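Superoxide dismutase [Cu-Zn] (Bacteroidetes bacterium GWA2_30_7, PDB 7B4P) probably catalyses the dismutation of superoxide to dioxygen and hydrogen peroxide at a copper site paired with a zinc ion. Local coordinates at residues Ser122-Lys127 and Val144-Ile149; Phe50-Cys55 and Gly68-Glu73; Gly46-His51 and Ile93-Asn98. One frame throughout, in Å; residues are numbered along the deposited sequence.

Contact 1. Residues Ser122-Lys127 and Val144-Ile149; sequences SMIVHK and VACGVI. With CU (copper (II) ion), chain E.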
loop_
_atom_site.group_PDB
_atom_site.type_symbol
_atom_site.label_atom_id
_atom_site.label_comp_id
_atom_site.label_asym_id
_atom_site.label_seq_id
_atom_site.Cartn_x
_atom_site.Cartn_y
_atom_site.Cartn_z
ATOM N N SER A 122 -2.947 -6.835 -0.221
ATOM C CA SER A 122 -2.092 -6.786 0.993
ATOM C C SER A 122 -1.164 -8.004 1.040
ATOM O O SER A 122 -1.581 -9.084 0.592
ATOM C CB SER A 122 -2.927 -6.696 2.245
ATOM O OG SER A 122 -3.851 -7.770 2.320
ATOM N N MET A 123 0.056 -7.805 1.547
ATOM C CA MET A 123 0.974 -8.879 2.009
ATOM C C MET A 123 0.738 -9.081 3.509
ATOM O O MET A 123 0.645 -8.068 4.224
ATOM C CB MET A 123 2.444 -8.504 1.779
ATOM C CG MET A 123 2.888 -8.553 0.322
ATOM S SD MET A 123 2.842 -10.217 -0.406
ATOM C CE MET A 123 3.625 -11.183 0.885
ATOM N N ILE A 124 0.631 -10.335 3.952
ATOM C CA ILE A 124 0.489 -10.719 5.389
ATOM C C ILE A 124 1.563 -11.758 5.728
ATOM O O ILE A 124 1.660 -12.770 5.004
ATOM C CB ILE A 124 -0.930 -11.248 5.686
ATOM C CG1 ILE A 124 -1.987 -10.146 5.580
ATOM C CG2 ILE A 124 -0.986 -11.946 7.038
ATOM C CD1 ILE A 124 -1.923 -9.115 6.687
ATOM N N VAL A 125 2.337 -11.503 6.784
ATOM C CA VAL A 125 3.271 -12.487 7.403
ATOM C C VAL A 125 2.592 -13.026 8.664
ATOM O O VAL A 125 2.076 -12.207 9.454
ATOM C CB VAL A 125 4.643 -11.857 7.708
ATOM C CG1 VAL A 125 5.646 -12.905 8.164
ATOM C CG2 VAL A 125 5.185 -11.088 6.513
ATOM N N HIS A 126 2.573 -14.353 8.825
ATOM C CA HIS A 126 1.885 -15.062 9.937
ATOM C C HIS A 126 2.898 -15.420 11.030
ATOM O O HIS A 126 4.108 -15.429 10.736
ATOM C CB HIS A 126 1.142 -16.293 9.405
ATOM C CG HIS A 126 -0.008 -15.956 8.519
ATOM N ND1 HIS A 126 -1.293 -15.810 9.002
ATOM C CD2 HIS A 126 -0.073 -15.726 7.189
ATOM C CE1 HIS A 126 -2.102 -15.510 8.006
ATOM N NE2 HIS A 126 -1.379 -15.455 6.882
ATOM N N LYS A 127 2.406 -15.700 12.238
ATOM C CA LYS A 127 3.228 -16.066 13.423
ATOM C C LYS A 127 3.816 -17.467 13.223
ATOM O O LYS A 127 5.015 -17.646 13.503
ATOM C CB LYS A 127 2.376 -16.014 14.694
ATOM C CG LYS A 127 3.117 -16.315 15.988
ATOM C CD LYS A 127 2.264 -16.111 17.220
ATOM C CE LYS A 127 3.079 -16.001 18.491
ATOM N NZ LYS A 127 2.241 -15.581 19.637
ATOM N N VAL A 144 1.421 -11.152 11.981
ATOM C CA VAL A 144 2.494 -10.409 12.710
ATOM C C VAL A 144 2.856 -9.130 11.942
ATOM O O VAL A 144 3.372 -8.197 12.587
ATOM C CB VAL A 144 3.730 -11.296 12.958
ATOM C CG1 VAL A 144 3.352 -12.588 13.666
ATOM C CG2 VAL A 144 4.501 -11.598 11.681
ATOM N N ALA A 145 2.607 -9.076 10.630
ATOM C CA ALA A 145 2.900 -7.895 9.784
ATOM C C ALA A 145 1.906 -7.805 8.620
ATOM O O ALA A 145 1.432 -8.859 8.159
ATOM C CB ALA A 145 4.322 -7.957 9.285
ATOM N N CYS A 146 1.623 -6.578 8.175
ATOM C CA CYS A 146 0.715 -6.235 7.047
ATOM C C CYS A 146 1.381 -5.168 6.170
ATOM O O CYS A 146 2.153 -4.358 6.710
ATOM C CB CYS A 146 -0.625 -5.720 7.563
ATOM S SG CYS A 146 -1.913 -5.620 6.290
ATOM N N GLY A 147 1.079 -5.170 4.872
ATOM C CA GLY A 147 1.533 -4.152 3.906
ATOM C C GLY A 147 0.693 -4.199 2.641
ATOM O O GLY A 147 0.177 -5.285 2.324
ATOM N N VAL A 148 0.555 -3.065 1.949
ATOM C CA VAL A 148 -0.214 -2.941 0.674
ATOM C C VAL A 148 0.777 -2.942 -0.495
ATOM O O VAL A 148 1.813 -2.249 -0.403
ATOM C CB VAL A 148 -1.103 -1.681 0.672
ATOM C CG1 VAL A 148 -1.867 -1.517 -0.633
ATOM C CG2 VAL A 148 -2.068 -1.674 1.849
ATOM N N ILE A 149 0.462 -3.698 -1.551
ATOM C CA ILE A 149 1.271 -3.811 -2.800
ATOM C C ILE A 149 0.946 -2.602 -3.683
ATOM O O ILE A 149 -0.235 -2.433 -4.034
ATOM C CB ILE A 149 0.988 -5.148 -3.518
ATOM C CG1 ILE A 149 1.292 -6.347 -2.616
ATOM C CG2 ILE A 149 1.748 -5.233 -4.834
ATOM C CD1 ILE A 149 0.635 -7.635 -3.058
HETATM CU CU CU E . -2.033 -15.258 4.940
#
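The carbonyl O of Val125 accepts two backbone N-H groups of the facing strand, that of Val144 at 2.8 Å and, weakly, that of Ala145 at 3.4 Å. This is a classic beta bulge, in which Val144 and Ala145 together face Val125, and it lies at the Val125 end of a regular antiparallel pairing of strands 122-126 and 143-151 in the Greek-key beta-barrel of Cu,Zn superoxide dismutases. From there toward Ser122, Val125 N bonds to Ala145 O, and Met123 and Gly147 exchange both of their backbone bonds.

The two faces of this pairing differ in character. Met123, Val125 and Ala145 turn into the barrel, where Met123 CG lies against Ile149 CG1 at 4.0 Å and the side chains of Val125 and Ala145 meet through their CB atoms. Met123 packs onward against Phe50 and Phe27. The other face carries Ser122, Ile124 and Cys146, with the copper near its Ile124 end. There Ile124 CD1 rests on Cys146 SG at 3.5 Å, and SG, held anti to its own backbone N (chi1 -167°), is joined to Cys58 in a disulfide. The other branch of Ile124 serves the copper ligand: CG2 sits about 3.5 Å above one face of the His126 ring, offset toward its rim. With an alanine in place of Ile124, the disulfide sulfur would probably lose its apolar neighbour in this strand and the His126 ring the methyl that backs its face. Ser122 OG is hydrogen-bonded to Cys55 O, just past the end of strand 46-53. The His126 ring is fixed at both nitrogens, ND1 by a hydrogen bond with Gly141 O and NE2 by its 2.1 Å bond to the copper ion.

Contact 2. Residues Phe50-Cys55 and Gly68-Glu73; sequences FHIHEC and GHFNPE. With CU (copper (II) ion), chain E; ZN (zinc ion), chain F.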
loop_
_atom_site.group_PDB
_atom_site.type_symbol
_atom_site.label_atom_id
_atom_site.label_comp_id
_atom_site.label_asym_id
_atom_site.label_seq_id
_atom_site.Cartn_x
_atom_site.Cartn_y
_atom_site.Cartn_z
ATOM N N PHE A 50 3.323 -16.656 4.478
ATOM C CA PHE A 50 3.646 -15.518 3.580
ATOM C C PHE A 50 2.655 -15.546 2.410
ATOM O O PHE A 50 2.800 -16.417 1.528
ATOM C CB PHE A 50 5.110 -15.642 3.146
ATOM C CG PHE A 50 5.696 -14.455 2.425
ATOM C CD1 PHE A 50 5.879 -13.245 3.078
ATOM C CD2 PHE A 50 6.119 -14.564 1.108
ATOM C CE1 PHE A 50 6.439 -12.162 2.418
ATOM C CE2 PHE A 50 6.675 -13.479 0.448
ATOM C CZ PHE A 50 6.835 -12.280 1.104
ATOM N N HIS A 51 1.657 -14.655 2.427
ATOM C CA HIS A 51 0.493 -14.677 1.499
ATOM C C HIS A 51 0.133 -13.265 1.026
ATOM O O HIS A 51 0.435 -12.296 1.749
ATOM C CB HIS A 51 -0.729 -15.315 2.174
ATOM C CG HIS A 51 -0.463 -16.620 2.845
ATOM N ND1 HIS A 51 -0.729 -16.825 4.185
ATOM C CD2 HIS A 51 0.031 -17.783 2.374
ATOM C CE1 HIS A 51 -0.408 -18.059 4.511
ATOM N NE2 HIS A 51 0.062 -18.667 3.418
ATOM N N ILE A 52 -0.510 -13.179 -0.143
ATOM C CA ILE A 52 -1.255 -11.978 -0.625
ATOM C C ILE A 52 -2.725 -12.155 -0.221
ATOM O O ILE A 52 -3.310 -13.192 -0.584
ATOM C CB ILE A 52 -1.087 -11.791 -2.148
ATOM C CG1 ILE A 52 0.377 -11.572 -2.539
ATOM C CG2 ILE A 52 -1.981 -10.669 -2.656
ATOM C CD1 ILE A 52 0.658 -11.753 -4.015
ATOM N N HIS A 53 -3.286 -11.190 0.513
ATOM C CA HIS A 53 -4.687 -11.202 1.014
ATOM C C HIS A 53 -5.543 -10.254 0.163
ATOM O O HIS A 53 -4.977 -9.311 -0.413
ATOM C CB HIS A 53 -4.714 -10.875 2.514
ATOM C CG HIS A 53 -4.217 -11.985 3.376
ATOM N ND1 HIS A 53 -4.977 -12.526 4.394
ATOM C CD2 HIS A 53 -3.050 -12.667 3.370
ATOM C CE1 HIS A 53 -4.297 -13.485 4.985
ATOM N NE2 HIS A 53 -3.111 -13.594 4.375
ATOM N N GLU A 54 -6.854 -10.509 0.090
ATOM C CA GLU A 54 -7.775 -9.914 -0.921
ATOM C C GLU A 54 -7.921 -8.400 -0.704
ATOM O O GLU A 54 -7.946 -7.674 -1.716
ATOM C CB GLU A 54 -9.134 -10.624 -0.913
ATOM C CG GLU A 54 -9.935 -10.438 0.366
ATOM C CD GLU A 54 -11.119 -11.380 0.497
ATOM O OE1 GLU A 54 -11.785 -11.625 -0.529
ATOM O OE2 GLU A 54 -11.370 -11.867 1.622
ATOM N N CYS A 55 -8.021 -7.940 0.548
ATOM C CA CYS A 55 -8.216 -6.505 0.900
ATOM C C CYS A 55 -6.863 -5.862 1.236
ATOM O O CYS A 55 -6.101 -6.458 2.023
ATOM C CB CYS A 55 -9.203 -6.340 2.052
ATOM S SG CYS A 55 -10.933 -6.564 1.557
ATOM N N GLY A 68 -9.275 -12.450 3.837
ATOM C CA GLY A 68 -8.794 -13.795 3.470
ATOM C C GLY A 68 -7.712 -13.743 2.407
ATOM O O GLY A 68 -7.378 -12.634 1.941
ATOM N N HIS A 69 -7.185 -14.913 2.038
ATOM C CA HIS A 69 -6.163 -15.102 0.974
ATOM C C HIS A 69 -6.761 -14.666 -0.366
ATOM O O HIS A 69 -7.906 -15.062 -0.649
ATOM C CB HIS A 69 -5.687 -16.563 0.946
ATOM C CG HIS A 69 -4.938 -16.982 2.166
ATOM N ND1 HIS A 69 -4.116 -18.091 2.181
ATOM C CD2 HIS A 69 -4.865 -16.440 3.404
ATOM C CE1 HIS A 69 -3.581 -18.223 3.379
ATOM N NE2 HIS A 69 -4.024 -17.222 4.148
ATOM N N PHE A 70 -6.021 -13.872 -1.143
ATOM C CA PHE A 70 -6.442 -13.374 -2.479
ATOM C C PHE A 70 -6.681 -14.577 -3.399
ATOM O O PHE A 70 -5.699 -15.142 -3.920
ATOM C CB PHE A 70 -5.404 -12.400 -3.046
ATOM C CG PHE A 70 -5.745 -11.846 -4.407
ATOM C CD1 PHE A 70 -6.994 -11.296 -4.657
ATOM C CD2 PHE A 70 -4.814 -11.863 -5.436
ATOM C CE1 PHE A 70 -7.308 -10.787 -5.908
ATOM C CE2 PHE A 70 -5.129 -11.351 -6.686
ATOM C CZ PHE A 70 -6.374 -10.813 -6.918
ATOM N N ASN A 71 -7.954 -14.953 -3.570
ATOM C CA ASN A 71 -8.399 -16.197 -4.251
ATOM C C ASN A 71 -9.538 -15.859 -5.214
ATOM O O ASN A 71 -10.688 -16.229 -4.980
ATOM C CB ASN A 71 -8.794 -17.260 -3.221
ATOM C CG ASN A 71 -9.184 -18.587 -3.836
ATOM O OD1 ASN A 71 -8.828 -18.883 -4.975
ATOM N ND2 ASN A 71 -9.910 -19.397 -3.083
ATOM N N PRO A 72 -9.252 -15.150 -6.330
ATOM C CA PRO A 72 -10.290 -14.755 -7.284
ATOM C C PRO A 72 -10.823 -15.896 -8.169
ATOM O O PRO A 72 -11.781 -15.663 -8.880
ATOM C CB PRO A 72 -9.579 -13.703 -8.150
ATOM C CG PRO A 72 -8.126 -14.127 -8.120
ATOM C CD PRO A 72 -7.915 -14.679 -6.724
ATOM N N GLU A 73 -10.197 -17.078 -8.110
ATOM C CA GLU A 73 -10.581 -18.283 -8.899
ATOM C C GLU A 73 -11.338 -19.286 -8.016
ATOM O O GLU A 73 -11.780 -20.316 -8.562
ATOM C CB GLU A 73 -9.338 -18.929 -9.512
ATOM C CG GLU A 73 -8.783 -18.167 -10.702
ATOM C CD GLU A 73 -7.502 -18.753 -11.273
ATOM O OE1 GLU A 73 -6.472 -18.732 -10.559
ATOM O OE2 GLU A 73 -7.541 -19.246 -12.421
HETATM CU CU CU E . -2.033 -15.258 4.940
HETATM ZN ZN ZN F . -4.131 -19.401 0.627
#
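Gly68 meets Glu54 twice: its N-H is bonded to Glu54 OE2 at 3.1 Å, on the anti side of the carboxylate and 24° out of its plane, while its carbonyl O takes the backbone N-H of Glu54. Glu54 CG lies between its own backbone N and carbonyl carbon (chi1 66°), from where the extended chain carries OE2 to the glycine N-H.

His69 follows, its backbone running beside that of His53 in a single beta bridge, and its ring swings in between the two metals. ND1 binds zinc at 2.0 Å, in a site completed by His77, His86 and Asp89. On the copper side, CE1 of His69 stands 3.2 Å above the centre of the His51 ring, the two planes inclined at 35°, and His51 CB lies over the His69 face. Against His53 the same ring presents its edge to the face in an offset edge-to-face pair, CD2 approaching His53 CE1 at 3.4 Å.

Phe70 adds the next backbone bond: its N-H bonds to Ile52 O at 2.9 Å, and its CB packs beside Ile52 CG2. Pro72 CD lies over the centre of one Phe70 ring face.

ND1 of His51 and NE2 of His53 bind copper, with His126 as the third ligand. His69 NE2 lies 2.9 Å from the copper ion, longer than a normal coordination bond. This three-ligand geometry resembles that of reduced Cu,Zn superoxide dismutases, but the ion is modelled as copper(II) and the 2.70 Å resolution does not settle its state.

Contact 3. Residues Gly46-His51 and Ile93-Asn98; sequences GKHGFH and ITADEN. With CU (copper (II) ion), chain E.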
loop_
_atom_site.group_PDB
_atom_site.type_symbol
_atom_site.label_atom_id
_atom_site.label_comp_id
_atom_site.label_asym_id
_atom_site.label_seq_id
_atom_site.Cartn_x
_atom_site.Cartn_y
_atom_site.Cartn_z
ATOM N N GLY A 46 12.522 -19.356 12.365
ATOM C CA GLY A 46 11.698 -20.436 11.789
ATOM C C GLY A 46 10.883 -19.964 10.597
ATOM O O GLY A 46 11.050 -18.800 10.178
ATOM N N LYS A 47 10.021 -20.844 10.081
ATOM C CA LYS A 47 9.190 -20.615 8.868
ATOM C C LYS A 47 7.936 -19.830 9.272
ATOM O O LYS A 47 7.350 -20.148 10.324
ATOM C CB LYS A 47 8.832 -21.947 8.199
ATOM C CG LYS A 47 9.984 -22.936 8.063
ATOM C CD LYS A 47 9.754 -24.023 7.041
ATOM C CE LYS A 47 10.043 -23.575 5.624
ATOM N NZ LYS A 47 10.012 -24.714 4.677
ATOM N N HIS A 48 7.554 -18.840 8.462
ATOM C CA HIS A 48 6.379 -17.956 8.681
ATOM C C HIS A 48 5.503 -17.949 7.426
ATOM O O HIS A 48 6.063 -17.809 6.321
ATOM C CB HIS A 48 6.838 -16.540 9.048
ATOM C CG HIS A 48 7.434 -16.429 10.410
ATOM N ND1 HIS A 48 6.674 -16.155 11.530
ATOM C CD2 HIS A 48 8.711 -16.537 10.835
ATOM C CE1 HIS A 48 7.456 -16.101 12.587
ATOM N NE2 HIS A 48 8.713 -16.333 12.188
ATOM N N GLY A 49 4.184 -18.097 7.602
ATOM C CA GLY A 49 3.180 -17.952 6.530
ATOM C C GLY A 49 3.335 -16.623 5.812
ATOM O O GLY A 49 3.471 -15.594 6.499
ATOM N N PHE A 50 3.323 -16.656 4.478
ATOM C CA PHE A 50 3.646 -15.518 3.580
ATOM C C PHE A 50 2.655 -15.546 2.410
ATOM O O PHE A 50 2.800 -16.417 1.528
ATOM C CB PHE A 50 5.110 -15.642 3.146
ATOM C CG PHE A 50 5.696 -14.455 2.425
ATOM C CD1 PHE A 50 5.879 -13.245 3.078
ATOM C CD2 PHE A 50 6.119 -14.564 1.108
ATOM C CE1 PHE A 50 6.439 -12.162 2.418
ATOM C CE2 PHE A 50 6.675 -13.479 0.448
ATOM C CZ PHE A 50 6.835 -12.280 1.104
ATOM N N HIS A 51 1.657 -14.655 2.427
ATOM C CA HIS A 51 0.493 -14.677 1.499
ATOM C C HIS A 51 0.133 -13.265 1.026
ATOM O O HIS A 51 0.435 -12.296 1.749
ATOM C CB HIS A 51 -0.729 -15.315 2.174
ATOM C CG HIS A 51 -0.463 -16.620 2.845
ATOM N ND1 HIS A 51 -0.729 -16.825 4.185
ATOM C CD2 HIS A 51 0.031 -17.783 2.374
ATOM C CE1 HIS A 51 -0.408 -18.059 4.511
ATOM N NE2 HIS A 51 0.062 -18.667 3.418
ATOM N N ILE A 93 8.088 -17.861 4.370
ATOM C CA ILE A 93 9.394 -17.141 4.443
ATOM C C ILE A 93 10.082 -17.592 5.737
ATOM O O ILE A 93 9.378 -17.748 6.755
ATOM C CB ILE A 93 9.210 -15.611 4.353
ATOM C CG1 ILE A 93 10.550 -14.903 4.136
ATOM C CG2 ILE A 93 8.468 -15.054 5.564
ATOM C CD1 ILE A 93 10.424 -13.487 3.626
ATOM N N THR A 94 11.393 -17.835 5.680
ATOM C CA THR A 94 12.191 -18.427 6.785
ATOM C C THR A 94 13.102 -17.354 7.387
ATOM O O THR A 94 13.891 -16.756 6.630
ATOM C CB THR A 94 12.987 -19.641 6.293
ATOM O OG1 THR A 94 12.065 -20.520 5.645
ATOM C CG2 THR A 94 13.701 -20.375 7.406
ATOM N N ALA A 95 12.982 -17.132 8.699
ATOM C CA ALA A 95 13.825 -16.208 9.491
ATOM C C ALA A 95 14.951 -17.006 10.157
ATOM O O ALA A 95 14.670 -18.102 10.676
ATOM C CB ALA A 95 12.986 -15.480 10.512
ATOM N N ASP A 96 16.173 -16.469 10.131
ATOM C CA ASP A 96 17.378 -17.084 10.745
ATOM C C ASP A 96 17.366 -16.791 12.252
ATOM O O ASP A 96 16.385 -16.188 12.735
ATOM C CB ASP A 96 18.655 -16.609 10.042
ATOM C CG ASP A 96 18.903 -15.110 10.104
ATOM O OD1 ASP A 96 18.390 -14.466 11.039
ATOM O OD2 ASP A 96 19.607 -14.598 9.207
ATOM N N GLU A 97 18.421 -17.203 12.961
ATOM C CA GLU A 97 18.576 -17.039 14.433
ATOM C C GLU A 97 18.564 -15.551 14.809
ATOM O O GLU A 97 18.208 -15.249 15.961
ATOM C CB GLU A 97 19.861 -17.718 14.924
ATOM C CG GLU A 97 21.135 -17.247 14.234
ATOM C CD GLU A 97 22.421 -17.385 15.037
ATOM O OE1 GLU A 97 22.377 -17.898 16.178
ATOM O OE2 GLU A 97 23.469 -16.973 14.514
ATOM N N ASN A 98 18.939 -14.666 13.879
ATOM C CA ASN A 98 19.032 -13.196 14.094
ATOM C C ASN A 98 17.702 -12.516 13.753
ATOM O O ASN A 98 17.609 -11.291 13.960
ATOM C CB ASN A 98 20.163 -12.575 13.270
ATOM C CG ASN A 98 21.500 -13.245 13.504
ATOM O OD1 ASN A 98 21.712 -13.876 14.536
ATOM N ND2 ASN A 98 22.407 -13.114 12.549
HETATM CU CU CU E . -2.033 -15.258 4.940
#
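Antiparallel pairing of strands 46-53 and 89-95 continues the Greek-key barrel sheet outward from the copper-bearing strand. Gly46 and Ala95 form one hydrogen-bonded pair, with Gly46 N reaching Ala95 O at 3.0 Å, and His48 and Ile93 form the next, with Ile93 N bonded to His48 O at 2.8 Å. Each pair has the reciprocal bond as well. The positive phi of Gly46 (124°), with the rest of its backbone, would bring any CB into collision with the carbonyl O of the residue before, which suits only glycine.

Between these pairs Lys47 and Thr94 turn to the outer face, where Lys47 CE comes within 3.7 Å of Thr94 OG1 as the two side chains cross. His48, Ile93 and Ala95 turn the other way, into the barrel. His48 hydrogen-bonds through ND1 to His126 O and through NE2 to Ser44 O, which ties the ring to the neighbouring strand and to a loop.

Phe50 projects toward Ile93 with CG anti to its backbone N (chi1 -170°), which lays the ring against the Ile93 side chain; Leu103 and Ala38 pack on both residues. Ile93 CB faces the flat of the Phe50 ring, 4.2 Å from its CG, and Ile93 CG2 meets Phe50 CD1 at 4.0 Å.

Contacts 1 and 3 join neighbouring strands of one antiparallel sheet, in which strands 89-95, 46-53, 122-126 and 143-151 follow one another, and contact 2 lays a loop against strand 46-53. Contacts 2 and 3 both start from that strand and share Phe50 and His51, yet their centres lie about 19 Å apart; contact 1 comes later in the chain, its centre about 11 Å from that of contact 2 and 13 Å from that of contact 3. Backbone bonds such as Ser122 O to His53 N tie contact 1 to contact 2. The copper ligands come from the adjacent strands 46-53 and 122-126, while the loop of contact 2 supplies His69, one of the four zinc ligands, beside them.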